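PDB 6ZZB: SAG family member (Sag19) from Eimeria tenella, which is of uncertain function but is a major surface antigen of this parasite, related in fold to the CAP proteins. Local coordinates for residues Ala46-Glu51 / Leu72-Asp77; Lys85-Glu90 / Pro213-Asp218; Pro98-Thr103 / Val205-Phe210; Leu126-Pro131 / Gln143-Ala148. All blocks are in the same frame, centred on the assembly; numbering follows the deposited sequence.

Overall arrangement
Contact 1 comes first from the N terminus. It closes a short loop that contains most of helix 50-61 and is complete before the others open. Contact 2 then opens at the end of helix 77-86 and closes last, in the loop after strand 203-211. Contact 3 is nested inside it, joining helix 97-105 to that strand. Contact 4 is nested inside contact 3 and links strand 126-131 to helix 138-155. No two of these loops cross. Contacts 1, 3 and 4 all reach the same mixed sheet. Strands 126-131 and 203-211 are neighbours in it, so contacts 3 and 4 meet through backbone pairing.

Contact 1. Residues Ala46-Glu51 / Leu72-Asp77; sequences ADEKTE and LAKAED
Glu48 is the first residue of 46-51 to meet 72-77, and it does so through a salt bridge to Lys74. Its chain is bent at chi2 (-101°) and crosses the lysine at about a right angle. Lys74 NZ lies 3.0 Å from Glu48 OE2, nearly in line with the C-O bond. Next comes Thr50, which offers a methyl group. Its CG2 rests beside the start of the lysine chain, 3.9 Å from Lys74 CG. On the polar side of Thr50, OG1 is hydrogen-bonded to the backbone of Cys193. A water also connects Thr50 OG1 (3.0 Å) to Ala75 O (2.8 Å).

Glu51 completes the network. Its chain is folded at chi2 (82°), which brings the carboxylate round to the lysine. Here the syn lone pair of Glu51 OE2 receives Lys74 NZ at 2.8 Å. The lysine runs extended beyond CG, so its methylene groups pass the threonine before the amine reaches both acids. One ammonium group is thus held by two carboxylates. Glu48 OE2 and Glu51 OE1 lie only 2.7 Å apart. The ammonium charge probably offsets some of the repulsion expected between the acids, and a shared proton is possible. Both acids are exposed at the surface, whereas Thr50 is buried.

This salt-bridge network joins two pieces of chain that share a central strand. Strand 46-48 pairs antiparallel with strand 190-196, and strand 73-74 pairs parallel with it. Helix 50-61 leaves just after Lys49, its N-cap residue. Leu72 packs back on this helix, and Ala75 touches strand 203-211.

Contact 2. Residues Lys85-Glu90 / Pro213-Asp218; sequences KAIKIE and PLRKED
The backbones stay well apart, with 9.1 Å between the nearest CA pair, Ile87 and Arg215, and side chains bridge the gap. A Schellman motif at the end of helix 77-86 faces a type II beta turn that runs from Arg215 to Asp218. Lys88, with positive phi, is the C-prime residue of the Schellman motif.

Ile87 carries the contact with two branches. Its CG1 sits between the backbone N and the carbonyl carbon (chi1 58°). This sends CD1 to the ring of Pro213, where it lies 4.1 Å from Pro213 CG. The other branch, CG2, comes over one face of the Arg215 guanidinium. It is 3.5 Å from Arg215 NE and offset toward the rim of the flat group. The arginine and isoleucine chains run alongside each other, pointing opposite ways. The contact is van der Waals packing, apolar at Pro213 and against the face of a charged group at Arg215, with no hydrogen bond across it.

Both segments are also braced away from the contact. Lys85 and Glu90 form a salt bridge that spans the end of the helix. Asp218 OD2 forms a salt bridge with Lys187. Pro124 packs on both Ile87 and Pro213, so the join is part of a larger apolar patch. The contact ties the end of this helix to the loop before helix 223-231. Within the turn, Arg215 N reaches Asp218 OD2 at 2.9 Å from well above the carboxylate plane.

Contact 3. Residues Pro98-Thr103 / Val205-Phe210; sequences PKIAVT and VLFCYF
Ile100 sets its CG2 methyl over the face of the Phe207 ring. The methyl lies 3.5 Å from the ring centroid and only 10° off the ring normal, which makes this a well-centred CH-pi contact. CD1 of Ile100 reaches out to one side of the ring, 3.8 Å from Phe207 CE2. With CG1 beside the backbone N (chi1 -70°) and CG2 anti to it, one branch covers the ring centre while the other goes toward its rim. One residue on, Ala101 brings the backbones close. Ala101 CA is 5.4 Å from Phe207 CA. The small Ala101 CB lies 3.7 Å from Val205 O. No hydrogen bond crosses the contact, and all four residues are buried.

The next shell packs around both partners. Phe207 also touches Val127 of strand 126-131, the neighbour of its own strand. Ile100 packs further on Leu84 and Tyr123. Tyr209 points to the same side of the strand as Phe207. Its hydroxyl is hydrogen-bonded to Ser83 OG of helix 77-86. Within the helix, Thr103 OG1 donates to Lys99 O (2.9 Å). Thr103 N reaches the same oxygen from the opposite face of the carbonyl plane.

Behind the strand, Cys208 forms a disulfide with Cys193 and so joins strands 203-211 and 190-196. The helix runs at 140° to the strand, with the short axes 7.6 Å apart. A helix laid on one face of a central sheet in this way is characteristic of a layered alpha-beta fold, consistent with the alpha-beta-alpha sandwich of CAP proteins.

Contact 4. Residues Leu126-Pro131 / Gln143-Ala148; sequences LVIPFP and QATYTA
Ile128 and Thr145 form the close part of this contact, where helix 138-155 packs on one face of the mixed sheet. The arrangement fits one outer layer of an alpha-beta-alpha sandwich, as in CAP proteins. The CD1 methyl at the end of Ile128 meets the methyl of the threonine, 3.7 Å from Thr145 CG2. It also approaches Thr145 CB at 3.9 Å. Leu126 adds a looser touch from two residues earlier on the same strand face. One threonine methyl therefore faces the ends of two aliphatic chains.

The torsion of Thr145 sorts its two branches. OG1 is anti to the backbone N (chi1 -156°), and CG2 is left to face the strand. The hydroxyl is buried but well supplied. It is hydrogen-bonded to Asn176 ND2 and Asn179 ND2 of helix 175-183. Asn179 also accepts the backbone N-H of Val127 through OD1, so it links helix 138-155 and strand 126-131 from helix 175-183.

Away from the strand the contact gives way to solvent. Ala144 and Thr147 are exposed on the helix. Gln143 starts away from the strand, and its side chain touches Ile56 and Leu60 of helix 50-61. The contact is small, burying 97 Å² in all. At its loose end, Leu126 CD1 stays 4.2 Å from Thr145 CG2.

Contact 1. Residues Ala46-Glu51 / Leu72-Asp77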
loop_
_atom_site.group_PDB
_atom_site.type_symbol
_atom_site.label_atom_id
_atom_site.label_comp_id
_atom_site.label_asym_id
_atom_site.label_seq_id
_atom_site.Cartn_x
_atom_site.Cartn_y
_atom_site.Cartn_z
ATOM N N ALA A 46 0.906 5.241 -15.468
ATOM C CA ALA A 46 1.479 4.315 -14.471
ATOM C C ALA A 46 1.974 3.055 -15.175
ATOM O O ALA A 46 1.367 2.641 -16.143
ATOM C CB ALA A 46 0.465 3.975 -13.407
ATOM N N ASP A 47 3.018 2.477 -14.617
ATOM C CA ASP A 47 3.615 1.180 -15.019
ATOM C C ASP A 47 3.322 0.179 -13.913
ATOM O O ASP A 47 3.339 0.539 -12.728
ATOM C CB ASP A 47 5.131 1.267 -15.230
ATOM C CG ASP A 47 5.518 1.712 -16.627
ATOM O OD1 ASP A 47 4.600 2.102 -17.387
ATOM O OD2 ASP A 47 6.723 1.655 -16.935
ATOM N N GLU A 48 3.131 -1.058 -14.306
ATOM C CA GLU A 48 3.028 -2.190 -13.367
ATOM C C GLU A 48 4.400 -2.405 -12.725
ATOM O O GLU A 48 5.429 -2.270 -13.383
ATOM C CB GLU A 48 2.543 -3.372 -14.209
ATOM C CG GLU A 48 2.354 -4.657 -13.471
ATOM C CD GLU A 48 3.484 -5.655 -13.638
ATOM O OE1 GLU A 48 4.629 -5.220 -13.858
ATOM O OE2 GLU A 48 3.190 -6.866 -13.592
ATOM N N LYS A 49 4.408 -2.658 -11.421
ATOM C CA LYS A 49 5.634 -2.772 -10.622
ATOM C C LYS A 49 5.645 -4.039 -9.772
ATOM O O LYS A 49 6.529 -4.174 -8.917
ATOM C CB LYS A 49 5.797 -1.555 -9.713
ATOM C CG LYS A 49 5.971 -0.222 -10.401
ATOM C CD LYS A 49 7.167 -0.166 -11.302
ATOM C CE LYS A 49 7.548 1.264 -11.678
ATOM N NZ LYS A 49 8.658 1.290 -12.658
ATOM N N THR A 50 4.749 -4.993 -9.979
ATOM C CA THR A 50 4.642 -6.147 -9.082
ATOM C C THR A 50 5.947 -6.928 -9.083
ATOM O O THR A 50 6.462 -7.269 -8.014
ATOM C CB THR A 50 3.478 -7.047 -9.447
ATOM O OG1 THR A 50 2.310 -6.204 -9.537
ATOM C CG2 THR A 50 3.320 -8.176 -8.457
ATOM N N GLU A 51 6.514 -7.199 -10.249
ATOM C CA GLU A 51 7.782 -7.970 -10.275
ATOM C C GLU A 51 8.928 -7.169 -9.649
ATOM O O GLU A 51 9.914 -7.788 -9.225
ATOM C CB GLU A 51 8.142 -8.353 -11.710
ATOM C CG GLU A 51 7.216 -9.368 -12.332
ATOM C CD GLU A 51 5.926 -8.848 -12.916
ATOM O OE1 GLU A 51 5.761 -7.613 -13.003
ATOM O OE2 GLU A 51 5.085 -9.679 -13.269
ATOM N N LEU A 72 3.561 -13.971 -0.838
ATOM C CA LEU A 72 2.521 -13.471 -1.755
ATOM C C LEU A 72 2.899 -13.801 -3.194
ATOM O O LEU A 72 4.081 -13.788 -3.538
ATOM C CB LEU A 72 2.408 -11.957 -1.607
ATOM C CG LEU A 72 2.173 -11.442 -0.187
ATOM C CD1 LEU A 72 1.973 -9.927 -0.246
ATOM C CD2 LEU A 72 0.964 -12.096 0.424
ATOM N N ALA A 73 1.858 -14.021 -3.964
ATOM C CA ALA A 73 1.957 -14.164 -5.427
ATOM C C ALA A 73 1.472 -12.884 -6.088
ATOM O O ALA A 73 0.795 -12.064 -5.448
ATOM C CB ALA A 73 1.139 -15.329 -5.891
ATOM N N LYS A 74 1.750 -12.743 -7.358
ATOM C CA LYS A 74 1.191 -11.650 -8.172
ATOM C C LYS A 74 -0.321 -11.787 -8.269
ATOM O O LYS A 74 -0.856 -12.890 -8.570
ATOM C CB LYS A 74 1.811 -11.680 -9.557
ATOM C CG LYS A 74 1.199 -10.723 -10.554
ATOM C CD LYS A 74 2.058 -10.662 -11.791
ATOM C CE LYS A 74 1.564 -9.642 -12.782
ATOM N NZ LYS A 74 2.381 -9.735 -14.017
ATOM N N ALA A 75 -1.042 -10.696 -8.069
ATOM C CA ALA A 75 -2.473 -10.580 -8.391
ATOM C C ALA A 75 -2.577 -10.009 -9.801
ATOM O O ALA A 75 -1.876 -9.040 -10.130
ATOM C CB ALA A 75 -3.188 -9.688 -7.396
ATOM N N GLU A 76 -3.436 -10.589 -10.625
ATOM C CA GLU A 76 -3.693 -10.051 -11.969
ATOM C C GLU A 76 -4.760 -8.966 -11.880
ATOM O O GLU A 76 -5.504 -8.883 -10.916
ATOM C CB GLU A 76 -4.117 -11.162 -12.933
ATOM C CG GLU A 76 -3.112 -12.283 -13.003
ATOM C CD GLU A 76 -1.811 -11.910 -13.696
ATOM O OE1 GLU A 76 -1.768 -10.873 -14.409
ATOM O OE2 GLU A 76 -0.827 -12.646 -13.514
ATOM N N ASP A 77 -4.798 -8.122 -12.896
ATOM C CA ASP A 77 -5.776 -7.025 -12.961
ATOM C C ASP A 77 -7.190 -7.529 -12.695
ATOM O O ASP A 77 -7.899 -6.878 -11.962
ATOM C CB ASP A 77 -5.728 -6.283 -14.290
ATOM C CG ASP A 77 -4.515 -5.406 -14.472
ATOM O OD1 ASP A 77 -3.888 -5.076 -13.482
ATOM O OD2 ASP A 77 -4.240 -4.997 -15.612
HETATM O O HOH W 1 -0.089 -7.131 -11.039
#

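Contact 2. Residues Lys85-Glu90 / Pro213-Asp218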
loop_
_atom_site.group_PDB
_atom_site.type_symbol
_atom_site.label_atom_id
_atom_site.label_comp_id
_atom_site.label_asym_id
_atom_site.label_seq_id
_atom_site.Cartn_x
_atom_site.Cartn_y
_atom_site.Cartn_z
ATOM N N LYS A 85 -14.497 -4.799 -6.365
ATOM C CA LYS A 85 -15.966 -4.850 -6.576
ATOM C C LYS A 85 -16.650 -5.438 -5.340
ATOM O O LYS A 85 -17.717 -4.942 -4.925
ATOM C CB LYS A 85 -16.271 -5.664 -7.827
ATOM C CG LYS A 85 -17.756 -5.772 -8.141
ATOM C CD LYS A 85 -18.008 -6.600 -9.372
ATOM C CE LYS A 85 -19.491 -6.854 -9.586
ATOM N NZ LYS A 85 -20.224 -5.598 -9.859
ATOM N N ALA A 86 -16.030 -6.419 -4.697
ATOM C CA ALA A 86 -16.574 -7.079 -3.485
ATOM C C ALA A 86 -16.669 -6.113 -2.305
ATOM O O ALA A 86 -17.507 -6.343 -1.414
ATOM C CB ALA A 86 -15.740 -8.276 -3.140
ATOM N N ILE A 87 -15.847 -5.063 -2.272
ATOM C CA ILE A 87 -15.900 -4.062 -1.174
ATOM C C ILE A 87 -16.506 -2.781 -1.739
ATOM O O ILE A 87 -16.246 -1.714 -1.135
ATOM C CB ILE A 87 -14.544 -3.852 -0.471
ATOM C CG1 ILE A 87 -13.442 -3.415 -1.437
ATOM C CG2 ILE A 87 -14.169 -5.115 0.282
ATOM C CD1 ILE A 87 -12.184 -2.901 -0.774
ATOM N N LYS A 88 -17.222 -2.877 -2.854
ATOM C CA LYS A 88 -18.088 -1.786 -3.376
ATOM C C LYS A 88 -17.225 -0.637 -3.897
ATOM O O LYS A 88 -17.649 0.529 -3.818
ATOM C CB LYS A 88 -19.044 -1.328 -2.267
ATOM C CG LYS A 88 -20.000 -2.405 -1.759
ATOM C CD LYS A 88 -20.840 -3.048 -2.853
ATOM C CE LYS A 88 -22.188 -2.381 -3.047
ATOM N NZ LYS A 88 -23.071 -3.183 -3.924
ATOM N N ILE A 89 -16.071 -0.944 -4.466
ATOM C CA ILE A 89 -15.209 0.067 -5.156
ATOM C C ILE A 89 -15.175 -0.259 -6.641
ATOM O O ILE A 89 -14.639 -1.311 -7.020
ATOM C CB ILE A 89 -13.800 0.121 -4.517
ATOM C CG1 ILE A 89 -13.893 0.545 -3.056
ATOM C CG2 ILE A 89 -12.880 1.016 -5.331
ATOM C CD1 ILE A 89 -12.603 0.461 -2.273
ATOM N N GLU A 90 -15.800 0.589 -7.460
ATOM C CA GLU A 90 -15.960 0.333 -8.906
ATOM C C GLU A 90 -15.564 1.549 -9.733
ATOM O O GLU A 90 -15.736 1.528 -10.952
ATOM C CB GLU A 90 -17.396 -0.095 -9.207
ATOM C CG GLU A 90 -17.756 -1.392 -8.511
ATOM C CD GLU A 90 -18.940 -2.129 -9.116
ATOM O OE1 GLU A 90 -20.034 -1.986 -8.549
ATOM O OE2 GLU A 90 -18.752 -2.862 -10.140
ATOM N N PRO A 213 -7.886 -7.384 1.086
ATOM C CA PRO A 213 -7.513 -6.152 1.762
ATOM C C PRO A 213 -7.863 -6.144 3.244
ATOM O O PRO A 213 -8.935 -6.623 3.622
ATOM C CB PRO A 213 -8.318 -5.072 1.028
ATOM C CG PRO A 213 -9.536 -5.811 0.493
ATOM C CD PRO A 213 -8.995 -7.184 0.140
ATOM N N LEU A 214 -7.032 -5.494 4.043
ATOM C CA LEU A 214 -7.456 -5.087 5.392
ATOM C C LEU A 214 -8.623 -4.127 5.285
ATOM O O LEU A 214 -8.614 -3.222 4.432
ATOM C CB LEU A 214 -6.322 -4.391 6.143
ATOM C CG LEU A 214 -5.242 -5.306 6.654
ATOM C CD1 LEU A 214 -4.090 -4.447 7.160
ATOM C CD2 LEU A 214 -5.783 -6.218 7.750
ATOM N N ARG A 215 -9.592 -4.269 6.181
ATOM C CA ARG A 215 -10.759 -3.371 6.251
ATOM C C ARG A 215 -10.937 -2.878 7.687
ATOM O O ARG A 215 -10.435 -3.526 8.593
ATOM C CB ARG A 215 -11.976 -4.114 5.693
ATOM C CG ARG A 215 -11.771 -4.528 4.242
ATOM C CD ARG A 215 -13.006 -5.146 3.651
ATOM N NE ARG A 215 -14.092 -4.166 3.622
ATOM C CZ ARG A 215 -15.380 -4.468 3.556
ATOM N NH1 ARG A 215 -15.774 -5.731 3.495
ATOM N NH2 ARG A 215 -16.273 -3.496 3.537
ATOM N N LYS A 216 -11.678 -1.795 7.843
ATOM C CA LYS A 216 -11.983 -1.205 9.159
ATOM C C LYS A 216 -12.474 -2.322 10.073
ATOM O O LYS A 216 -13.328 -3.140 9.642
ATOM C CB LYS A 216 -12.980 -0.058 9.026
ATOM C CG LYS A 216 -12.975 0.899 10.199
ATOM C CD LYS A 216 -14.131 1.843 10.161
ATOM C CE LYS A 216 -14.221 2.688 11.407
ATOM N NZ LYS A 216 -15.052 3.881 11.142
ATOM N N GLU A 217 -11.905 -2.349 11.285
ATOM C CA GLU A 217 -12.187 -3.295 12.408
ATOM C C GLU A 217 -11.504 -4.661 12.250
ATOM O O GLU A 217 -11.501 -5.384 13.241
ATOM C CB GLU A 217 -13.685 -3.428 12.711
ATOM C CG GLU A 217 -14.270 -2.168 13.311
ATOM C CD GLU A 217 -15.534 -2.369 14.128
ATOM O OE1 GLU A 217 -15.534 -3.244 15.018
ATOM O OE2 GLU A 217 -16.512 -1.641 13.883
ATOM N N ASP A 218 -10.817 -4.991 11.148
ATOM C CA ASP A 218 -9.926 -6.175 11.137
ATOM C C ASP A 218 -8.850 -6.000 12.213
ATOM O O ASP A 218 -8.368 -4.861 12.391
ATOM C CB ASP A 218 -9.222 -6.371 9.796
ATOM C CG ASP A 218 -10.148 -6.807 8.679
ATOM O OD1 ASP A 218 -11.310 -7.157 8.979
ATOM O OD2 ASP A 218 -9.706 -6.797 7.523
#

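Contact 3. Residues Pro98-Thr103 / Val205-Phe210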
loop_
_atom_site.group_PDB
_atom_site.type_symbol
_atom_site.label_atom_id
_atom_site.label_comp_id
_atom_site.label_asym_id
_atom_site.label_seq_id
_atom_site.Cartn_x
_atom_site.Cartn_y
_atom_site.Cartn_z
ATOM N N PRO A 98 -2.596 0.193 -11.497
ATOM C CA PRO A 98 -2.171 1.358 -12.269
ATOM C C PRO A 98 -3.206 2.484 -12.254
ATOM O O PRO A 98 -2.847 3.644 -12.106
ATOM C CB PRO A 98 -1.973 0.805 -13.683
ATOM C CG PRO A 98 -1.651 -0.648 -13.457
ATOM C CD PRO A 98 -2.473 -1.068 -12.266
ATOM N N LYS A 99 -4.476 2.141 -12.403
ATOM C CA LYS A 99 -5.522 3.183 -12.451
ATOM C C LYS A 99 -5.628 3.873 -11.105
ATOM O O LYS A 99 -5.892 5.089 -11.052
ATOM C CB LYS A 99 -6.864 2.615 -12.849
ATOM C CG LYS A 99 -6.873 2.042 -14.246
ATOM C CD LYS A 99 -8.153 1.291 -14.532
ATOM C CE LYS A 99 -8.234 0.788 -15.953
ATOM N NZ LYS A 99 -9.527 0.105 -16.180
ATOM N N ILE A 100 -5.463 3.151 -10.008
ATOM C CA ILE A 100 -5.535 3.763 -8.664
ATOM C C ILE A 100 -4.297 4.625 -8.440
ATOM O O ILE A 100 -4.445 5.739 -7.895
ATOM C CB ILE A 100 -5.720 2.687 -7.589
ATOM C CG1 ILE A 100 -7.120 2.094 -7.701
ATOM C CG2 ILE A 100 -5.453 3.251 -6.202
ATOM C CD1 ILE A 100 -7.316 0.788 -6.938
ATOM N N ALA A 101 -3.108 4.188 -8.844
ATOM C CA ALA A 101 -1.909 5.048 -8.678
ATOM C C ALA A 101 -2.148 6.395 -9.370
ATOM O O ALA A 101 -1.828 7.459 -8.792
ATOM C CB ALA A 101 -0.678 4.343 -9.216
ATOM N N VAL A 102 -2.685 6.357 -10.571
ATOM C CA VAL A 102 -3.004 7.594 -11.346
ATOM C C VAL A 102 -4.055 8.406 -10.578
ATOM O O VAL A 102 -3.913 9.628 -10.429
ATOM C CB VAL A 102 -3.433 7.253 -12.774
ATOM C CG1 VAL A 102 -4.051 8.476 -13.472
ATOM C CG2 VAL A 102 -2.265 6.666 -13.558
ATOM N N THR A 103 -5.118 7.771 -10.126
ATOM C CA THR A 103 -6.179 8.462 -9.370
ATOM C C THR A 103 -5.578 9.200 -8.181
ATOM O O THR A 103 -5.995 10.338 -7.859
ATOM C CB THR A 103 -7.281 7.489 -8.918
ATOM O OG1 THR A 103 -7.863 6.930 -10.101
ATOM C CG2 THR A 103 -8.332 8.152 -8.052
ATOM N N VAL A 205 3.178 8.374 -7.322
ATOM C CA VAL A 205 2.595 7.473 -6.292
ATOM C C VAL A 205 2.847 6.016 -6.679
ATOM O O VAL A 205 2.516 5.617 -7.802
ATOM C CB VAL A 205 1.092 7.712 -6.100
ATOM C CG1 VAL A 205 0.471 6.756 -5.098
ATOM C CG2 VAL A 205 0.857 9.150 -5.637
ATOM N N LEU A 206 3.342 5.235 -5.729
ATOM C CA LEU A 206 3.329 3.760 -5.747
ATOM C C LEU A 206 2.121 3.291 -4.973
ATOM O O LEU A 206 1.950 3.698 -3.801
ATOM C CB LEU A 206 4.614 3.238 -5.122
ATOM C CG LEU A 206 4.656 1.736 -4.835
ATOM C CD1 LEU A 206 4.613 0.921 -6.108
ATOM C CD2 LEU A 206 5.903 1.401 -4.055
ATOM N N PHE A 207 1.334 2.420 -5.579
ATOM C CA PHE A 207 0.182 1.778 -4.928
ATOM C C PHE A 207 0.320 0.285 -5.086
ATOM O O PHE A 207 0.495 -0.184 -6.216
ATOM C CB PHE A 207 -1.124 2.254 -5.541
ATOM C CG PHE A 207 -2.340 1.642 -4.912
ATOM C CD1 PHE A 207 -2.705 2.044 -3.641
ATOM C CD2 PHE A 207 -3.112 0.687 -5.561
ATOM C CE1 PHE A 207 -3.821 1.487 -3.029
ATOM C CE2 PHE A 207 -4.196 0.113 -4.913
ATOM C CZ PHE A 207 -4.547 0.531 -3.672
ATOM N N CYS A 208 0.185 -0.452 -4.001
ATOM C CA CYS A 208 0.108 -1.925 -4.049
ATOM C C CYS A 208 -1.213 -2.364 -3.441
ATOM O O CYS A 208 -1.500 -2.044 -2.275
ATOM C CB CYS A 208 1.252 -2.571 -3.301
ATOM S SG CYS A 208 2.914 -2.253 -3.921
ATOM N N TYR A 209 -1.981 -3.125 -4.205
ATOM C CA TYR A 209 -3.263 -3.681 -3.771
ATOM C C TYR A 209 -3.051 -5.120 -3.337
ATOM O O TYR A 209 -2.530 -5.923 -4.128
ATOM C CB TYR A 209 -4.312 -3.632 -4.887
ATOM C CG TYR A 209 -5.661 -4.044 -4.378
ATOM C CD1 TYR A 209 -6.411 -3.150 -3.650
ATOM C CD2 TYR A 209 -6.181 -5.311 -4.547
ATOM C CE1 TYR A 209 -7.612 -3.498 -3.081
ATOM C CE2 TYR A 209 -7.403 -5.663 -4.029
ATOM C CZ TYR A 209 -8.142 -4.745 -3.311
ATOM O OH TYR A 209 -9.361 -5.056 -2.797
ATOM N N PHE A 210 -3.449 -5.427 -2.111
ATOM C CA PHE A 210 -3.350 -6.773 -1.529
ATOM C C PHE A 210 -4.725 -7.431 -1.543
ATOM O O PHE A 210 -5.708 -6.823 -1.156
ATOM C CB PHE A 210 -2.819 -6.686 -0.102
ATOM C CG PHE A 210 -1.421 -6.129 -0.016
ATOM C CD1 PHE A 210 -1.187 -4.754 -0.082
ATOM C CD2 PHE A 210 -0.320 -6.959 0.121
ATOM C CE1 PHE A 210 0.090 -4.239 -0.027
ATOM C CE2 PHE A 210 0.964 -6.438 0.197
ATOM C CZ PHE A 210 1.176 -5.080 0.124
#

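Contact 4. Residues Leu126-Pro131 / Gln143-Ala148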
loop_
_atom_site.group_PDB
_atom_site.type_symbol
_atom_site.label_atom_id
_atom_site.label_comp_id
_atom_site.label_asym_id
_atom_site.label_seq_id
_atom_site.Cartn_x
_atom_site.Cartn_y
_atom_site.Cartn_z
ATOM N N LEU A 126 -1.061 -0.503 0.130
ATOM C CA LEU A 126 0.178 0.254 0.395
ATOM C C LEU A 126 0.215 1.475 -0.510
ATOM O O LEU A 126 -0.052 1.367 -1.713
ATOM C CB LEU A 126 1.389 -0.657 0.207
ATOM C CG LEU A 126 2.763 -0.001 0.258
ATOM C CD1 LEU A 126 3.784 -0.993 0.798
ATOM C CD2 LEU A 126 3.153 0.541 -1.120
ATOM N N VAL A 127 0.540 2.619 0.079
ATOM C CA VAL A 127 0.627 3.897 -0.652
ATOM C C VAL A 127 1.952 4.547 -0.314
ATOM O O VAL A 127 2.180 4.843 0.866
ATOM C CB VAL A 127 -0.544 4.818 -0.299
ATOM C CG1 VAL A 127 -0.475 6.132 -1.042
ATOM C CG2 VAL A 127 -1.859 4.130 -0.534
ATOM N N ILE A 128 2.776 4.849 -1.308
ATOM C CA ILE A 128 4.040 5.586 -1.078
ATOM C C ILE A 128 4.193 6.662 -2.138
ATOM O O ILE A 128 4.477 6.359 -3.298
ATOM C CB ILE A 128 5.262 4.663 -1.068
ATOM C CG1 ILE A 128 5.138 3.545 -0.044
ATOM C CG2 ILE A 128 6.513 5.489 -0.856
ATOM C CD1 ILE A 128 6.251 2.524 -0.087
ATOM N N PRO A 129 4.032 7.940 -1.770
ATOM C CA PRO A 129 4.405 9.022 -2.678
ATOM C C PRO A 129 5.926 9.146 -2.747
ATOM O O PRO A 129 6.608 8.808 -1.788
ATOM C CB PRO A 129 3.792 10.262 -2.033
ATOM C CG PRO A 129 2.850 9.747 -0.967
ATOM C CD PRO A 129 3.453 8.431 -0.514
ATOM N N PHE A 130 6.434 9.558 -3.904
ATOM C CA PHE A 130 7.890 9.810 -4.071
ATOM C C PHE A 130 8.039 10.971 -5.034
ATOM O O PHE A 130 7.185 11.224 -5.865
ATOM C CB PHE A 130 8.632 8.537 -4.471
ATOM C CG PHE A 130 8.180 7.885 -5.751
ATOM C CD1 PHE A 130 7.063 7.055 -5.767
ATOM C CD2 PHE A 130 8.895 8.041 -6.934
ATOM C CE1 PHE A 130 6.659 6.422 -6.938
ATOM C CE2 PHE A 130 8.500 7.410 -8.099
ATOM C CZ PHE A 130 7.370 6.615 -8.115
ATOM N N PRO A 131 9.092 11.811 -4.875
ATOM C CA PRO A 131 9.193 13.018 -5.680
ATOM C C PRO A 131 9.302 12.706 -7.172
ATOM O O PRO A 131 9.902 11.716 -7.570
ATOM C CB PRO A 131 10.485 13.701 -5.199
ATOM C CG PRO A 131 10.774 13.062 -3.849
ATOM C CD PRO A 131 10.221 11.656 -3.938
ATOM N N GLN A 143 11.280 -0.753 1.846
ATOM C CA GLN A 143 12.075 -0.900 3.090
ATOM C C GLN A 143 11.845 0.342 3.955
ATOM O O GLN A 143 11.725 0.196 5.172
ATOM C CB GLN A 143 13.556 -1.062 2.771
ATOM C CG GLN A 143 14.416 -1.258 4.017
ATOM C CD GLN A 143 14.042 -2.465 4.843
ATOM O OE1 GLN A 143 13.491 -2.360 5.952
ATOM N NE2 GLN A 143 14.324 -3.636 4.325
ATOM N N ALA A 144 11.829 1.545 3.403
ATOM C CA ALA A 144 11.726 2.769 4.204
ATOM C C ALA A 144 10.349 2.796 4.868
ATOM O O ALA A 144 10.260 3.209 6.042
ATOM C CB ALA A 144 11.969 3.996 3.378
ATOM N N THR A 145 9.264 2.439 4.165
ATOM C CA THR A 145 7.924 2.502 4.791
ATOM C C THR A 145 7.852 1.450 5.875
ATOM O O THR A 145 7.185 1.687 6.915
ATOM C CB THR A 145 6.793 2.385 3.749
ATOM O OG1 THR A 145 5.615 2.992 4.285
ATOM C CG2 THR A 145 6.483 0.975 3.317
ATOM N N TYR A 146 8.465 0.307 5.676
ATOM C CA TYR A 146 8.440 -0.781 6.657
ATOM C C TYR A 146 9.111 -0.294 7.942
ATOM O O TYR A 146 8.523 -0.441 9.038
ATOM C CB TYR A 146 9.139 -2.019 6.092
ATOM C CG TYR A 146 9.171 -3.155 7.071
ATOM C CD1 TYR A 146 8.127 -4.064 7.161
ATOM C CD2 TYR A 146 10.231 -3.288 7.946
ATOM C CE1 TYR A 146 8.156 -5.110 8.063
ATOM C CE2 TYR A 146 10.262 -4.323 8.872
ATOM C CZ TYR A 146 9.217 -5.226 8.934
ATOM O OH TYR A 146 9.263 -6.245 9.856
ATOM N N THR A 147 10.307 0.255 7.836
ATOM C CA THR A 147 11.073 0.653 9.044
ATOM C C THR A 147 10.269 1.731 9.758
ATOM O O THR A 147 10.042 1.625 10.997
ATOM C CB THR A 147 12.463 1.118 8.637
ATOM O OG1 THR A 147 13.117 -0.044 8.118
ATOM C CG2 THR A 147 13.221 1.720 9.814
ATOM N N ALA A 148 9.853 2.765 9.057
ATOM C CA ALA A 148 9.117 3.900 9.648
ATOM C C ALA A 148 7.792 3.400 10.230
ATOM O O ALA A 148 7.387 3.859 11.320
ATOM C CB ALA A 148 8.923 5.019 8.671
#